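Local atomic coordinates of probable sulfate-binding lipoprotein SubI (Mycobacterium tuberculosis, PDB entry 6DDN), a protein that probably binds sulfate outside the cell membrane as a solute-binding lipoprotein, delivering the anion for uptake. Residues D93-V98 / E112-R117; A104-F109 / G275-F280; S235-A240 / D311-P316; Q288-W293 / P300-V305. All blocks are in the same frame, centred on the assembly; numbering follows the deposited sequence.

Contact 1: D93-V98 / E112-R117; sequences DQSRGV and EPDIAR. With SO4 (sulfate ion), chain E.
Arg-96 and Arg-117, from two neighbouring helices, turn their cationic ends toward one sulfate ion, probably from the crystallisation liquor, with only 3.7 Å between Arg-96 NH1 and Arg-117 NH1. The anion bridges the two groups from one side, as a counter-ion they share. Arg-117 gives it a fork, NE and NH1 both donating to sulfate O4, the latter at 3.0 Å. Arg-96 points NE and NH1 at O2, although the NE bond is modelled doubtfully short and that from NH1 is weak. The guanidinium planes stand 68° apart, and Arg-96 CG lies over one face of the Arg-117 group.

Behind the arginines, Ser-95 is small enough to let the helices close in. Its OG, anti to the backbone N (chi1 -173°), points across and donates to Asp-114 O over 2.6 Å, in the carbonyl plane and on a lone pair. Ser-95 OG also accepts a weak bond from Arg-117 NH2 at 3.0 Å. That nitrogen also makes a nearly straight salt bridge with Asp-114 OD1 (3.1 Å), while Asp-114 OD2 is taken by Ser-91. Arg-96 NH2 is held by Asp-93 OD1 at 2.9 Å. Aspartates one turn earlier on each helix steer both guanidinium groups.

Segments 93-98 and 113-117 run almost parallel, their axes 12° apart, and their helices flank strand 106-108 in sequence, as is typical of the alpha/beta lobes of periplasmic binding proteins.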
loop_
_atom_site.group_PDB
_atom_site.type_symbol
_atom_site.label_atom_id
_atom_site.label_comp_id
_atom_site.label_asym_id
_atom_site.label_seq_id
_atom_site.Cartn_x
_atom_site.Cartn_y
_atom_site.Cartn_z
ATOM N N ASP A 93 5.329 -2.589 11.725
ATOM C CA ASP A 93 6.161 -1.987 12.762
ATOM C C ASP A 93 5.582 -0.657 13.225
ATOM O O ASP A 93 5.572 -0.358 14.426
ATOM C CB ASP A 93 7.589 -1.796 12.251
ATOM C CG ASP A 93 8.355 -3.101 12.151
ATOM O OD1 ASP A 93 7.786 -4.158 12.498
ATOM O OD2 ASP A 93 9.530 -3.066 11.728
ATOM N N GLN A 94 5.091 0.155 12.286
ATOM C CA GLN A 94 4.481 1.428 12.655
ATOM C C GLN A 94 3.197 1.213 13.445
ATOM O O GLN A 94 2.907 1.963 14.385
ATOM C CB GLN A 94 4.211 2.262 11.403
ATOM C CG GLN A 94 5.464 2.750 10.696
ATOM C CD GLN A 94 5.999 4.045 11.274
ATOM O OE1 GLN A 94 5.581 5.133 10.878
ATOM N NE2 GLN A 94 6.933 3.933 12.215
ATOM N N SER A 95 2.415 0.194 13.079
ATOM C CA SER A 95 1.192 -0.101 13.818
ATOM C C SER A 95 1.501 -0.500 15.255
ATOM O O SER A 95 0.832 -0.046 16.190
ATOM C CB SER A 95 0.405 -1.203 13.111
ATOM O OG SER A 95 -0.861 -1.395 13.714
ATOM N N ARG A 96 2.515 -1.345 15.450
ATOM C CA ARG A 96 2.889 -1.749 16.800
ATOM C C ARG A 96 3.385 -0.562 17.613
ATOM O O ARG A 96 3.064 -0.439 18.801
ATOM C CB ARG A 96 3.953 -2.844 16.743
ATOM C CG ARG A 96 3.388 -4.200 16.401
ATOM C CD ARG A 96 4.472 -5.200 16.062
ATOM N NE ARG A 96 3.967 -6.203 15.131
ATOM C CZ ARG A 96 4.491 -6.451 13.936
ATOM N NH1 ARG A 96 3.955 -7.379 13.156
ATOM N NH2 ARG A 96 5.557 -5.776 13.521
ATOM N N GLY A 97 4.168 0.320 16.989
ATOM C CA GLY A 97 4.650 1.496 17.693
ATOM C C GLY A 97 3.530 2.299 18.321
ATOM O O GLY A 97 3.557 2.598 19.518
ATOM N N VAL A 98 2.523 2.658 17.522
ATOM C CA VAL A 98 1.409 3.446 18.043
ATOM C C VAL A 98 0.607 2.638 19.055
ATOM O O VAL A 98 0.126 3.178 20.059
ATOM C CB VAL A 98 0.521 3.949 16.894
ATOM C CG1 VAL A 98 -0.522 4.920 17.423
ATOM C CG2 VAL A 98 1.367 4.599 15.811
ATOM N N GLU A 112 -5.471 -3.119 6.121
ATOM C CA GLU A 112 -6.455 -2.945 7.187
ATOM C C GLU A 112 -6.080 -3.633 8.498
ATOM O O GLU A 112 -6.351 -3.047 9.561
ATOM C CB GLU A 112 -7.828 -3.428 6.699
ATOM C CG GLU A 112 -8.942 -3.323 7.736
ATOM C CD GLU A 112 -9.080 -4.574 8.581
ATOM O OE1 GLU A 112 -9.678 -4.492 9.673
ATOM O OE2 GLU A 112 -8.584 -5.638 8.155
ATOM N N PRO A 113 -5.505 -4.848 8.514
ATOM C CA PRO A 113 -5.087 -5.441 9.800
ATOM C C PRO A 113 -4.268 -4.509 10.676
ATOM O O PRO A 113 -4.408 -4.538 11.906
ATOM C CB PRO A 113 -4.264 -6.656 9.363
ATOM C CG PRO A 113 -4.842 -7.044 8.064
ATOM C CD PRO A 113 -5.390 -5.819 7.408
ATOM N N ASP A 114 -3.416 -3.678 10.074
ATOM C CA ASP A 114 -2.618 -2.741 10.853
ATOM C C ASP A 114 -3.470 -1.643 11.478
ATOM O O ASP A 114 -3.000 -0.955 12.391
ATOM C CB ASP A 114 -1.522 -2.139 9.975
ATOM C CG ASP A 114 -0.493 -3.169 9.547
ATOM O OD1 ASP A 114 -0.217 -4.096 10.337
ATOM O OD2 ASP A 114 0.039 -3.055 8.424
ATOM N N ILE A 115 -4.702 -1.464 11.009
ATOM C CA ILE A 115 -5.656 -0.603 11.701
ATOM C C ILE A 115 -6.401 -1.376 12.779
ATOM O O ILE A 115 -6.648 -0.853 13.868
ATOM C CB ILE A 115 -6.633 0.035 10.692
ATOM C CG1 ILE A 115 -5.875 0.879 9.665
ATOM C CG2 ILE A 115 -7.656 0.891 11.412
ATOM C CD1 ILE A 115 -5.190 2.091 10.256
ATOM N N ALA A 116 -6.751 -2.634 12.491
ATOM C CA ALA A 116 -7.474 -3.453 13.459
ATOM C C ALA A 116 -6.669 -3.669 14.733
ATOM O O ALA A 116 -7.250 -3.744 15.823
ATOM C CB ALA A 116 -7.849 -4.794 12.831
ATOM N N ARG A 117 -5.343 -3.784 14.622
ATOM C CA ARG A 117 -4.517 -3.904 15.820
ATOM C C ARG A 117 -4.706 -2.700 16.734
ATOM O O ARG A 117 -4.802 -2.849 17.957
ATOM C CB ARG A 117 -3.044 -4.061 15.438
ATOM C CG ARG A 117 -2.103 -4.080 16.640
ATOM C CD ARG A 117 -0.639 -4.007 16.233
ATOM N NE ARG A 117 -0.184 -5.224 15.567
ATOM C CZ ARG A 117 -0.056 -5.351 14.250
ATOM N NH1 ARG A 117 0.364 -6.496 13.730
ATOM N NH2 ARG A 117 -0.348 -4.333 13.452
HETATM S S SO4 E . 1.493 -8.380 16.830
HETATM O O1 SO4 E . 1.440 -7.332 17.845
HETATM O O2 SO4 E . 2.625 -8.141 15.940
HETATM O O3 SO4 E . 1.652 -9.679 17.475
HETATM O O4 SO4 E . 0.254 -8.375 16.057
#

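Contact 2: A104-F109 / G275-F280. With SO4 (sulfate ion), chain F.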
loop_
_atom_site.group_PDB
_atom_site.type_symbol
_atom_site.label_atom_id
_atom_site.label_comp_id
_atom_site.label_asym_id
_atom_site.label_seq_id
_atom_site.Cartn_x
_atom_site.Cartn_y
_atom_site.Cartn_z
ATOM N N ALA A 104 0.764 9.633 17.936
ATOM C CA ALA A 104 0.125 9.647 16.631
ATOM C C ALA A 104 -1.227 10.326 16.761
ATOM O O ALA A 104 -1.947 10.107 17.738
ATOM C CB ALA A 104 -0.046 8.231 16.069
ATOM N N ASP A 105 -1.553 11.163 15.778
ATOM C CA ASP A 105 -2.889 11.722 15.660
ATOM C C ASP A 105 -3.675 11.122 14.506
ATOM O O ASP A 105 -4.909 11.151 14.537
ATOM C CB ASP A 105 -2.817 13.247 15.495
ATOM C CG ASP A 105 -2.113 13.925 16.661
ATOM O OD1 ASP A 105 -2.749 14.118 17.719
ATOM O OD2 ASP A 105 -0.919 14.265 16.520
ATOM N N LEU A 106 -2.992 10.571 13.503
ATOM C CA LEU A 106 -3.628 9.862 12.405
ATOM C C LEU A 106 -2.758 8.683 12.006
ATOM O O LEU A 106 -1.527 8.748 12.068
ATOM C CB LEU A 106 -3.843 10.759 11.182
ATOM C CG LEU A 106 -4.947 11.807 11.263
ATOM C CD1 LEU A 106 -4.344 13.199 11.216
ATOM C CD2 LEU A 106 -5.937 11.604 10.132
ATOM N N VAL A 107 -3.411 7.604 11.589
ATOM C CA VAL A 107 -2.731 6.421 11.085
ATOM C C VAL A 107 -3.121 6.231 9.629
ATOM O O VAL A 107 -4.275 6.462 9.252
ATOM C CB VAL A 107 -3.066 5.164 11.911
ATOM C CG1 VAL A 107 -2.210 5.133 13.154
ATOM C CG2 VAL A 107 -4.544 5.136 12.269
ATOM N N ASN A 108 -2.150 5.831 8.813
ATOM C CA ASN A 108 -2.378 5.498 7.407
ATOM C C ASN A 108 -1.458 4.325 7.094
ATOM O O ASN A 108 -0.258 4.512 6.880
ATOM C CB ASN A 108 -2.105 6.686 6.494
ATOM C CG ASN A 108 -2.127 6.308 5.027
ATOM O OD1 ASN A 108 -1.202 6.620 4.277
ATOM N ND2 ASN A 108 -3.187 5.629 4.609
ATOM N N PHE A 109 -2.016 3.122 7.076
ATOM C CA PHE A 109 -1.216 1.911 6.994
ATOM C C PHE A 109 -1.444 1.203 5.665
ATOM O O PHE A 109 -2.375 1.504 4.916
ATOM C CB PHE A 109 -1.530 0.988 8.175
ATOM C CG PHE A 109 -1.044 1.522 9.490
ATOM C CD1 PHE A 109 0.124 2.263 9.556
ATOM C CD2 PHE A 109 -1.759 1.300 10.656
ATOM C CE1 PHE A 109 0.581 2.766 10.762
ATOM C CE2 PHE A 109 -1.307 1.800 11.867
ATOM C CZ PHE A 109 -0.136 2.535 11.917
ATOM N N GLY A 275 -9.952 17.616 16.637
ATOM C CA GLY A 275 -10.463 18.654 15.764
ATOM C C GLY A 275 -9.663 18.727 14.479
ATOM O O GLY A 275 -10.211 18.555 13.386
ATOM N N ALA A 276 -8.354 18.966 14.603
ATOM C CA ALA A 276 -7.498 19.039 13.423
ATOM C C ALA A 276 -7.340 17.673 12.767
ATOM O O ALA A 276 -7.340 17.569 11.535
ATOM C CB ALA A 276 -6.133 19.614 13.797
ATOM N N ALA A 277 -7.201 16.617 13.573
ATOM C CA ALA A 277 -7.024 15.279 13.019
ATOM C C ALA A 277 -8.220 14.867 12.169
ATOM O O ALA A 277 -8.054 14.276 11.095
ATOM C CB ALA A 277 -6.784 14.271 14.143
ATOM N N THR A 278 -9.438 15.173 12.627
ATOM C CA THR A 278 -10.616 14.902 11.809
ATOM C C THR A 278 -10.630 15.778 10.562
ATOM O O THR A 278 -10.983 15.311 9.473
ATOM C CB THR A 278 -11.893 15.116 12.620
ATOM O OG1 THR A 278 -11.832 14.334 13.819
ATOM C CG2 THR A 278 -13.117 14.709 11.816
ATOM N N ALA A 279 -10.252 17.050 10.704
ATOM C CA ALA A 279 -10.194 17.935 9.547
ATOM C C ALA A 279 -9.186 17.431 8.523
ATOM O O ALA A 279 -9.454 17.449 7.316
ATOM C CB ALA A 279 -9.849 19.357 9.989
ATOM N N PHE A 280 -8.027 16.960 8.986
ATOM C CA PHE A 280 -7.015 16.455 8.067
ATOM C C PHE A 280 -7.447 15.154 7.407
ATOM O O PHE A 280 -7.070 14.890 6.260
ATOM C CB PHE A 280 -5.688 16.260 8.798
ATOM C CG PHE A 280 -4.532 15.975 7.886
ATOM C CD1 PHE A 280 -4.370 16.690 6.713
ATOM C CD2 PHE A 280 -3.608 14.996 8.200
ATOM C CE1 PHE A 280 -3.306 16.433 5.871
ATOM C CE2 PHE A 280 -2.540 14.735 7.358
ATOM C CZ PHE A 280 -2.391 15.454 6.195
HETATM S S SO4 F . -7.450 20.759 17.859
HETATM O O1 SO4 F . -6.200 20.280 18.445
HETATM O O2 SO4 F . -7.332 22.188 17.588
HETATM O O3 SO4 F . -7.707 20.047 16.612
HETATM O O4 SO4 F . -8.554 20.522 18.785
#
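Leu-106, Ala-277 and Phe-280 carry this buried contact, in which a short strand is packed against the early turns of a helix. Leu-106 has the most surface covered, and its two methyl groups divide the work. CD1 comes in at the edge of the Phe-280 ring, in the ring plane, with CD2 of the ring 3.6 Å away, and it also lies 4.0 Å from Ala-277 CB. CD2 of Leu-106 instead rests on the helix backbone, 3.5 Å from Ala-277 O. A branched aliphatic side chain suits this place because one branch can meet the aromatic edge while the other rests against a helix carbonyl oxygen.

Ala-277 brings the helix close to the strand. Its CB faces the strand backbone just before Leu-106, 3.7 Å from Asp-105 O. A single methyl fits here, where Asp-105 CA and Ala-277 CA are 6.1 Å apart. Phe-280 lies one turn further along. With CG swung away from its own amide nitrogen (chi1 -170°), the ring reaches out to meet the leucine by its rim. Van der Waals packing makes the whole contact; the carboxylate of Asp-105 turns to Ser-271 and to the backbone N of Thr-55.

A sulfate, probably from the crystallisation liquor, sits near Ala-276 N and is bonded to His-273 as well; the modelled distance to the amide is doubtfully short. Strand 106-108 lies between the parallel strand 53-58 and the antiparallel strand 257-267. Helix 274-284 covers the Leu-106 side of this sheet, where Leu-106 also touches Leu-56 and Phe-280 touches Ile-54 and Phe-73, while helices 91-99 and 113-120 pack on the side of Val-107.

Contact 3: S235-A240 / D311-P316. With SO4 (sulfate ion), chain C.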
loop_
_atom_site.group_PDB
_atom_site.type_symbol
_atom_site.label_atom_id
_atom_site.label_comp_id
_atom_site.label_asym_id
_atom_site.label_seq_id
_atom_site.Cartn_x
_atom_site.Cartn_y
_atom_site.Cartn_z
ATOM N N SER A 235 5.866 -4.564 -5.993
ATOM C CA SER A 235 5.715 -3.297 -5.291
ATOM C C SER A 235 4.368 -2.684 -5.640
ATOM O O SER A 235 3.638 -3.182 -6.501
ATOM C CB SER A 235 6.856 -2.339 -5.646
ATOM O OG SER A 235 6.766 -1.138 -4.902
ATOM N N TYR A 236 4.045 -1.593 -4.948
ATOM C CA TYR A 236 2.875 -0.806 -5.303
ATOM C C TYR A 236 3.088 -0.130 -6.652
ATOM O O TYR A 236 4.212 0.203 -7.035
ATOM C CB TYR A 236 2.585 0.275 -4.256
ATOM C CG TYR A 236 2.583 -0.158 -2.806
ATOM C CD1 TYR A 236 3.771 -0.341 -2.111
ATOM C CD2 TYR A 236 1.390 -0.336 -2.119
ATOM C CE1 TYR A 236 3.769 -0.718 -0.782
ATOM C CE2 TYR A 236 1.378 -0.712 -0.790
ATOM C CZ TYR A 236 2.571 -0.902 -0.127
ATOM O OH TYR A 236 2.564 -1.275 1.197
ATOM N N GLU A 237 1.986 0.084 -7.369
ATOM C CA GLU A 237 2.053 0.886 -8.585
ATOM C C GLU A 237 2.447 2.324 -8.275
ATOM O O GLU A 237 3.137 2.966 -9.075
ATOM C CB GLU A 237 0.709 0.837 -9.312
ATOM C CG GLU A 237 0.701 1.469 -10.688
ATOM C CD GLU A 237 -0.706 1.771 -11.168
ATOM O OE1 GLU A 237 -1.549 2.162 -10.332
ATOM O OE2 GLU A 237 -0.970 1.613 -12.378
ATOM N N ASN A 238 2.026 2.845 -7.120
ATOM C CA ASN A 238 2.430 4.195 -6.743
ATOM C C ASN A 238 3.925 4.262 -6.463
ATOM O O ASN A 238 4.576 5.265 -6.777
ATOM C CB ASN A 238 1.631 4.670 -5.530
ATOM C CG ASN A 238 1.651 3.674 -4.386
ATOM O OD1 ASN A 238 0.692 2.932 -4.179
ATOM N ND2 ASN A 238 2.737 3.668 -3.621
ATOM N N GLU A 239 4.487 3.200 -5.881
ATOM C CA GLU A 239 5.914 3.199 -5.582
ATOM C C GLU A 239 6.742 3.088 -6.855
ATOM O O GLU A 239 7.820 3.686 -6.954
ATOM C CB GLU A 239 6.249 2.065 -4.613
ATOM C CG GLU A 239 7.733 1.937 -4.283
ATOM C CD GLU A 239 8.198 2.908 -3.210
ATOM O OE1 GLU A 239 9.149 2.564 -2.475
ATOM O OE2 GLU A 239 7.624 4.013 -3.098
ATOM N N ALA A 240 6.257 2.330 -7.841
ATOM C CA ALA A 240 6.944 2.275 -9.126
ATOM C C ALA A 240 6.906 3.630 -9.820
ATOM O O ALA A 240 7.913 4.080 -10.382
ATOM C CB ALA A 240 6.318 1.199 -10.013
ATOM N N ASP A 311 -7.322 6.732 -17.403
ATOM C CA ASP A 311 -6.403 6.545 -18.514
ATOM C C ASP A 311 -4.944 6.467 -18.080
ATOM O O ASP A 311 -4.089 6.143 -18.911
ATOM C CB ASP A 311 -6.585 7.675 -19.523
ATOM C CG ASP A 311 -6.229 9.030 -18.950
ATOM O OD1 ASP A 311 -6.992 9.545 -18.106
ATOM O OD2 ASP A 311 -5.176 9.573 -19.335
ATOM N N LEU A 312 -4.633 6.763 -16.814
ATOM C CA LEU A 312 -3.297 6.544 -16.275
ATOM C C LEU A 312 -3.235 5.403 -15.276
ATOM O O LEU A 312 -2.137 4.921 -14.979
ATOM C CB LEU A 312 -2.759 7.809 -15.588
ATOM C CG LEU A 312 -2.464 9.032 -16.453
ATOM C CD1 LEU A 312 -1.906 8.653 -17.818
ATOM C CD2 LEU A 312 -3.724 9.810 -16.601
ATOM N N PHE A 313 -4.370 4.979 -14.744
ATOM C CA PHE A 313 -4.436 3.832 -13.858
ATOM C C PHE A 313 -5.174 2.718 -14.588
ATOM O O PHE A 313 -6.382 2.534 -14.391
ATOM C CB PHE A 313 -5.123 4.210 -12.548
ATOM C CG PHE A 313 -4.436 5.320 -11.811
ATOM C CD1 PHE A 313 -3.104 5.203 -11.444
ATOM C CD2 PHE A 313 -5.114 6.481 -11.489
ATOM C CE1 PHE A 313 -2.464 6.221 -10.766
ATOM C CE2 PHE A 313 -4.480 7.506 -10.811
ATOM C CZ PHE A 313 -3.154 7.376 -10.450
ATOM N N PRO A 314 -4.481 1.964 -15.439
ATOM C CA PRO A 314 -5.175 1.029 -16.331
ATOM C C PRO A 314 -5.732 -0.167 -15.579
ATOM O O PRO A 314 -5.102 -0.702 -14.664
ATOM C CB PRO A 314 -4.078 0.608 -17.314
ATOM C CG PRO A 314 -2.822 0.716 -16.520
ATOM C CD PRO A 314 -3.016 1.888 -15.587
ATOM N N VAL A 315 -6.926 -0.585 -15.977
ATOM C CA VAL A 315 -7.512 -1.797 -15.395
ATOM C C VAL A 315 -6.756 -3.011 -15.919
ATOM O O VAL A 315 -6.414 -3.053 -17.116
ATOM C CB VAL A 315 -9.008 -1.881 -15.724
ATOM C CG1 VAL A 315 -9.237 -1.912 -17.226
ATOM C CG2 VAL A 315 -9.645 -3.097 -15.060
ATOM N N PRO A 316 -6.429 -3.983 -15.081
ATOM C CA PRO A 316 -5.789 -5.206 -15.568
ATOM C C PRO A 316 -6.838 -6.145 -16.153
ATOM O O PRO A 316 -8.023 -5.827 -16.228
ATOM C CB PRO A 316 -5.148 -5.785 -14.306
ATOM C CG PRO A 316 -6.066 -5.343 -13.213
ATOM C CD PRO A 316 -6.544 -3.968 -13.611
HETATM S S SO4 C . 4.993 -1.205 3.765
HETATM O O1 SO4 C . 5.020 -0.248 4.868
HETATM O O2 SO4 C . 4.891 -0.480 2.501
HETATM O O3 SO4 C . 6.215 -2.002 3.767
HETATM O O4 SO4 C . 3.842 -2.088 3.921
#
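Glu-237 reaches from the start of helix 237-245 to Phe-313 and Pro-314, joining a strand-to-helix junction of the periplasmic binding protein fold to the loop before strand 318-320. Tyr-236 ends strand 232-236 and holds the N-cap position of the helix.

Van der Waals packing makes the direct contact. The glutamate chain leaves the helix pointing away from its amide (chi1 -172°) and stays extended, a length that carries its carboxylate across. Glu-237 OE1 comes 3.6 Å from Phe-313 CD1, with the carboxylate and ring planes 52° apart. Glu-237 OE2 lies 3.8 Å from Pro-314 CD.

The charge is answered by a third party. Arg-299 forms a salt bridge to Glu-237 OE1 through NE and donates from NH2 to Pro-314 O, so one guanidinium ties both segments together. A buried acid here would probably be costly without it.

Anion binding occupies the other side of the junction. Tyr-236 suits this place because its side chain ends in a hydroxyl, which also pairs with Ser-110 OG. The sulfate it meets is also held by Ala-60, Ser-175, Ser-177 and Gly-218, consistent with the ligand site of a sulfate carrier, and Tyr-236 OH donates to sulfate O2 over 2.8 Å.

Contact 4: Q288-W293 / P300-V305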
loop_
_atom_site.group_PDB
_atom_site.type_symbol
_atom_site.label_atom_id
_atom_site.label_comp_id
_atom_site.label_asym_id
_atom_site.label_seq_id
_atom_site.Cartn_x
_atom_site.Cartn_y
_atom_site.Cartn_z
ATOM N N GLN A 288 -10.221 17.989 -4.452
ATOM C CA GLN A 288 -8.846 18.419 -4.684
ATOM C C GLN A 288 -7.850 17.374 -4.200
ATOM O O GLN A 288 -6.939 16.980 -4.937
ATOM C CB GLN A 288 -8.592 19.760 -3.997
ATOM C CG GLN A 288 -7.213 20.336 -4.272
ATOM C CD GLN A 288 -6.831 21.435 -3.298
ATOM O OE1 GLN A 288 -7.490 21.632 -2.275
ATOM N NE2 GLN A 288 -5.758 22.153 -3.609
ATOM N N ALA A 289 -8.010 16.911 -2.958
ATOM C CA ALA A 289 -7.073 15.934 -2.412
ATOM C C ALA A 289 -7.084 14.644 -3.220
ATOM O O ALA A 289 -6.031 14.034 -3.438
ATOM C CB ALA A 289 -7.400 15.652 -0.948
ATOM N N GLN A 290 -8.264 14.211 -3.674
ATOM C CA GLN A 290 -8.337 13.011 -4.500
ATOM C C GLN A 290 -7.606 13.209 -5.820
ATOM O O GLN A 290 -6.928 12.295 -6.306
ATOM C CB GLN A 290 -9.797 12.628 -4.743
ATOM C CG GLN A 290 -10.490 12.071 -3.517
ATOM C CD GLN A 290 -10.045 10.661 -3.190
ATOM O OE1 GLN A 290 -10.487 9.699 -3.816
ATOM N NE2 GLN A 290 -9.163 10.532 -2.205
ATOM N N LYS A 291 -7.726 14.398 -6.416
ATOM C CA LYS A 291 -6.938 14.708 -7.603
ATOM C C LYS A 291 -5.448 14.663 -7.293
ATOM O O LYS A 291 -4.650 14.171 -8.100
ATOM C CB LYS A 291 -7.322 16.083 -8.150
ATOM C CG LYS A 291 -8.590 16.116 -8.976
ATOM C CD LYS A 291 -8.846 17.526 -9.485
ATOM C CE LYS A 291 -10.152 17.625 -10.257
ATOM N NZ LYS A 291 -10.623 19.037 -10.336
ATOM N N LEU A 292 -5.054 15.169 -6.121
ATOM C CA LEU A 292 -3.637 15.240 -5.777
ATOM C C LEU A 292 -3.046 13.849 -5.583
ATOM O O LEU A 292 -1.956 13.554 -6.088
ATOM C CB LEU A 292 -3.448 16.089 -4.521
ATOM C CG LEU A 292 -3.780 17.574 -4.666
ATOM C CD1 LEU A 292 -3.863 18.220 -3.301
ATOM C CD2 LEU A 292 -2.756 18.280 -5.540
ATOM N N TRP A 293 -3.745 12.985 -4.842
ATOM C CA TRP A 293 -3.305 11.600 -4.705
ATOM C C TRP A 293 -3.162 10.940 -6.070
ATOM O O TRP A 293 -2.153 10.283 -6.355
ATOM C CB TRP A 293 -4.290 10.816 -3.837
ATOM C CG TRP A 293 -4.176 11.090 -2.369
ATOM C CD1 TRP A 293 -5.056 11.791 -1.599
ATOM C CD2 TRP A 293 -3.132 10.653 -1.490
ATOM N NE1 TRP A 293 -4.623 11.826 -0.296
ATOM C CE2 TRP A 293 -3.443 11.133 -0.202
ATOM C CE3 TRP A 293 -1.963 9.906 -1.667
ATOM C CZ2 TRP A 293 -2.628 10.892 0.904
ATOM C CZ3 TRP A 293 -1.157 9.663 -0.566
ATOM C CH2 TRP A 293 -1.491 10.159 0.700
ATOM N N PRO A 300 -7.286 6.990 -6.739
ATOM C CA PRO A 300 -8.274 7.589 -5.839
ATOM C C PRO A 300 -9.550 6.766 -5.764
ATOM O O PRO A 300 -9.864 5.963 -6.645
ATOM C CB PRO A 300 -8.542 8.954 -6.480
ATOM C CG PRO A 300 -8.336 8.704 -7.939
ATOM C CD PRO A 300 -7.212 7.698 -8.030
ATOM N N VAL A 301 -10.293 6.989 -4.677
ATOM C CA VAL A 301 -11.577 6.322 -4.476
ATOM C C VAL A 301 -12.756 7.168 -4.932
ATOM O O VAL A 301 -13.867 6.632 -5.071
ATOM C CB VAL A 301 -11.774 5.913 -3.000
ATOM C CG1 VAL A 301 -10.685 4.945 -2.574
ATOM C CG2 VAL A 301 -11.794 7.139 -2.104
ATOM N N ASP A 302 -12.560 8.461 -5.162
ATOM C CA ASP A 302 -13.614 9.301 -5.712
ATOM C C ASP A 302 -13.957 8.817 -7.115
ATOM O O ASP A 302 -13.095 8.868 -8.007
ATOM C CB ASP A 302 -13.171 10.763 -5.745
ATOM C CG ASP A 302 -14.319 11.721 -6.019
ATOM O OD1 ASP A 302 -15.124 11.463 -6.941
ATOM O OD2 ASP A 302 -14.414 12.744 -5.309
ATOM N N PRO A 303 -15.183 8.346 -7.360
ATOM C CA PRO A 303 -15.503 7.784 -8.683
ATOM C C PRO A 303 -15.372 8.781 -9.821
ATOM O O PRO A 303 -15.157 8.363 -10.966
ATOM C CB PRO A 303 -16.953 7.305 -8.518
ATOM C CG PRO A 303 -17.493 8.120 -7.389
ATOM C CD PRO A 303 -16.340 8.311 -6.451
ATOM N N ALA A 304 -15.489 10.083 -9.550
ATOM C CA ALA A 304 -15.298 11.074 -10.602
ATOM C C ALA A 304 -13.818 11.318 -10.876
ATOM O O ALA A 304 -13.406 11.405 -12.040
ATOM C CB ALA A 304 -15.997 12.382 -10.231
ATOM N N VAL A 305 -13.003 11.424 -9.824
ATOM C CA VAL A 305 -11.567 11.587 -10.022
ATOM C C VAL A 305 -10.967 10.313 -10.602
ATOM O O VAL A 305 -10.091 10.365 -11.474
ATOM C CB VAL A 305 -10.884 11.992 -8.702
ATOM C CG1 VAL A 305 -9.369 12.065 -8.878
ATOM C CG2 VAL A 305 -11.434 13.322 -8.213
#
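The backbones of Gln-290 and Pro-300 come within 5.6 Å at their CA atoms, and those of Lys-291 and Val-305 within 6.1 Å, as the chain leaves helix 287-295, passes through the short strand 299-300 and turns into a second helix. The motif is a helix N-cap, Asp-302 capping helix 303-308, and a buried glutamine of helix 287-295 binds the turn before it.

Gln-290 does most of the work. The chain turns about its CB-CG bond (chi2 -74°), which brings the amide over that turn. Gln-290 OE1 accepts from two successive backbone amides: Asp-302 N at 2.8 Å with an N-H...O angle of 152°, and Val-301 N at 2.9 Å in a weak, bent bond. The other end of the amide, NE2, donates to Pro-137 O and Gln-284 O. A glutamine suits the site because one flat group can satisfy peptide acceptors and donors at once, and gripping both ends fixes the amide's rotation.

Around this polar centre the packing is aliphatic. Val-305 sets CG2 3.9 Å from Gln-290 CB and CG1 3.6 Å from Gln-290 O, so one branch meets the glutamine stem, the other the helix carbonyl. The Lys-291 side chain touches by its stem, with CG 4.1 Å from Val-305 CG2, while its extended chain carries the ammonium away to the exposed side. Pro-300 lays its CB beside Gln-290 OE1 and touches Phe-313 of a neighbouring loop.

Asp-302 performs the cap. CB packs against the glutamine stem, and the carboxylate turns to the first helical turn, where Asp-302 OD1, met on its anti side, accepts from Ala-304 N at 3.0 Å.

How the contacts relate
Contact 2 is fully buried van der Waals packing; contacts 1, 3 and 4 are only partly buried, 1 and 4 bonded directly, 3 through an outside arginine. Contacts 1 and 2 share one alpha/beta unit, for Phe-109, just after strand 106-108, packs on Ser-95, Asp-114 and Ile-115 of the two helices. Contacts 3 and 4 meet where Phe-313 touches Pro-300, and the second lies within the chain between the two segments of the first. Contacts 2 and 4 use successive helices, 274-284 and 287-295. Charge is handled differently: arginines and a sulfate in contact 1, a buried carboxylate in contact 3, a neutral amide in contact 4. Contacts 1 and 3 lie on opposite sides of the chain's centre.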